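Local coordinates for protein SPI-1 type 3 secretion system pilotin (Salmonella typhimurium, PDB 6XFJ) that acts as the pilot lipoprotein that is required to localise the secretin InvG properly in the outer membrane during type III secretion system assembly, at residues Gln49-Phe54 with Gln70-Ala75. Residues are numbered along the deposited sequence; the frame is centred on the assembly and turned at random.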
loop_
_atom_site.group_PDB
_atom_site.type_symbol
_atom_site.label_atom_id
_atom_site.label_comp_id
_atom_site.label_asym_id
_atom_site.label_seq_id
_atom_site.Cartn_x
_atom_site.Cartn_y
_atom_site.Cartn_z
ATOM N N GLN B 49 4.333 17.771 -11.525
ATOM C CA GLN B 49 2.940 18.032 -11.182
ATOM C C GLN B 49 2.340 16.798 -10.521
ATOM O O GLN B 49 1.614 16.951 -9.555
ATOM C CB GLN B 49 2.106 18.518 -12.352
ATOM C CG GLN B 49 2.520 19.888 -12.865
ATOM C CD GLN B 49 1.641 20.305 -14.021
ATOM O OE1 GLN B 49 0.471 19.945 -14.097
ATOM N NE2 GLN B 49 2.194 21.079 -14.939
ATOM N N LEU B 50 2.593 15.608 -11.066
ATOM C CA LEU B 50 2.037 14.399 -10.446
ATOM C C LEU B 50 2.568 14.198 -9.026
ATOM O O LEU B 50 1.789 13.860 -8.153
ATOM C CB LEU B 50 2.376 13.199 -11.328
ATOM C CG LEU B 50 1.825 11.896 -10.791
ATOM C CD1 LEU B 50 0.340 11.848 -10.979
ATOM C CD2 LEU B 50 2.508 10.763 -11.554
ATOM N N MET B 51 3.881 14.349 -8.826
ATOM C CA MET B 51 4.476 14.166 -7.489
ATOM C C MET B 51 3.880 15.211 -6.503
ATOM O O MET B 51 3.596 14.866 -5.347
ATOM C CB MET B 51 6.006 14.240 -7.511
ATOM C CG MET B 51 6.650 13.065 -8.190
ATOM S SD MET B 51 6.248 11.464 -7.427
ATOM C CE MET B 51 4.848 10.931 -8.430
ATOM N N THR B 52 3.659 16.464 -6.909
ATOM C CA THR B 52 2.981 17.449 -6.025
ATOM C C THR B 52 1.577 16.942 -5.666
ATOM O O THR B 52 1.214 16.965 -4.437
ATOM C CB THR B 52 2.867 18.800 -6.726
ATOM O OG1 THR B 52 4.215 19.219 -6.938
ATOM C CG2 THR B 52 2.090 19.828 -5.934
ATOM N N GLU B 53 0.800 16.472 -6.660
ATOM C CA GLU B 53 -0.591 16.046 -6.362
ATOM C C GLU B 53 -0.533 14.797 -5.487
ATOM O O GLU B 53 -1.357 14.652 -4.596
ATOM C CB GLU B 53 -1.409 15.791 -7.619
ATOM C CG GLU B 53 -1.913 16.962 -8.381
ATOM C CD GLU B 53 -2.667 17.974 -7.546
ATOM O OE1 GLU B 53 -3.626 17.618 -6.831
ATOM O OE2 GLU B 53 -2.300 19.118 -7.630
ATOM N N PHE B 54 0.428 13.900 -5.744
ATOM C CA PHE B 54 0.593 12.665 -4.960
ATOM C C PHE B 54 0.903 12.953 -3.484
ATOM O O PHE B 54 0.296 12.379 -2.586
ATOM C CB PHE B 54 1.708 11.879 -5.649
ATOM C CG PHE B 54 2.073 10.558 -5.003
ATOM C CD1 PHE B 54 1.155 9.517 -4.779
ATOM C CD2 PHE B 54 3.398 10.316 -4.739
ATOM C CE1 PHE B 54 1.589 8.300 -4.275
ATOM C CE2 PHE B 54 3.823 9.104 -4.242
ATOM C CZ PHE B 54 2.915 8.091 -4.045
ATOM N N GLN B 70 -3.459 3.211 -6.017
ATOM C CA GLN B 70 -4.723 3.987 -5.888
ATOM C C GLN B 70 -4.405 5.481 -5.680
ATOM O O GLN B 70 -5.102 6.306 -6.223
ATOM C CB GLN B 70 -5.515 3.491 -4.696
ATOM C CG GLN B 70 -6.067 2.086 -4.956
ATOM C CD GLN B 70 -6.366 1.265 -3.731
ATOM O OE1 GLN B 70 -6.231 1.719 -2.607
ATOM N NE2 GLN B 70 -6.730 -0.022 -3.923
ATOM N N THR B 71 -3.334 5.772 -4.945
ATOM C CA THR B 71 -3.010 7.197 -4.694
ATOM C C THR B 71 -2.294 7.839 -5.863
ATOM O O THR B 71 -2.531 9.022 -6.122
ATOM C CB THR B 71 -2.283 7.335 -3.381
ATOM O OG1 THR B 71 -1.139 6.521 -3.351
ATOM C CG2 THR B 71 -3.202 7.008 -2.221
ATOM N N LEU B 72 -1.444 7.143 -6.587
ATOM C CA LEU B 72 -0.911 7.659 -7.876
ATOM C C LEU B 72 -2.062 7.937 -8.841
ATOM O O LEU B 72 -2.084 8.928 -9.530
ATOM C CB LEU B 72 0.129 6.710 -8.461
ATOM C CG LEU B 72 1.484 6.672 -7.777
ATOM C CD1 LEU B 72 2.298 5.496 -8.213
ATOM C CD2 LEU B 72 2.264 7.981 -8.032
ATOM N N LEU B 73 -2.992 6.977 -8.919
ATOM C CA LEU B 73 -4.106 7.119 -9.878
ATOM C C LEU B 73 -4.970 8.328 -9.466
ATOM O O LEU B 73 -5.357 9.092 -10.312
ATOM C CB LEU B 73 -4.914 5.830 -9.914
ATOM C CG LEU B 73 -5.917 5.708 -11.054
ATOM C CD1 LEU B 73 -5.257 5.694 -12.404
ATOM C CD2 LEU B 73 -6.733 4.455 -10.887
ATOM N N ALA B 74 -5.249 8.466 -8.164
ATOM C CA ALA B 74 -5.968 9.665 -7.663
ATOM C C ALA B 74 -5.231 10.963 -8.024
ATOM O O ALA B 74 -5.887 11.908 -8.471
ATOM C CB ALA B 74 -6.201 9.573 -6.189
ATOM N N ALA B 75 -3.923 10.972 -7.882
ATOM C CA ALA B 75 -3.116 12.163 -8.220
ATOM C C ALA B 75 -3.249 12.477 -9.714
ATOM O O ALA B 75 -3.506 13.637 -10.067
ATOM C CB ALA B 75 -1.699 11.921 -7.805
#
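Ala-75 is the small knob of this contact: its CB enters a shallow hollow on the 49-54 side and stops 3.6 Å from Phe-54 N. Leu-50 CD1 and Glu-53 CB wall the hollow, the former 3.8 Å from Ala-75 CB. Consistent with so small a side chain, the CA atoms of Phe-54 and Ala-75 lie 5.0 Å apart. The second bump is Leu-72 CD2, which sits over the centre of the Phe-54 ring, 3.8 Å from the centroid and 11° off the normal, a CH-pi contact. Met-51, its chain bent at chi2 and chi3, brings CE to 3.9 Å from Leu-72 CD2. With CG anti to its backbone N (chi1 179°), Phe-54 swings its ring toward helix 68-80, across Leu-72 and Thr-71, and its edge meets Thr-71 OG1, in the ring plane 3.4 Å from Phe-54 CE1. That hydroxyl is hydrogen-bonded to Ser-67 O, just ahead of helix 68-80. Phe-33 and Phe-34 of helix 25-36 touch both Leu-50 and Leu-72, while Ile-18 of the second subunit packs on Phe-54. With segment axes 8.7 Å apart and inclined at 117°, this is an apolar helix-helix crossing in the buried core of the all-helical InvH pilotin domain, joining helices 44-59 and 68-80 beside the dimer interface.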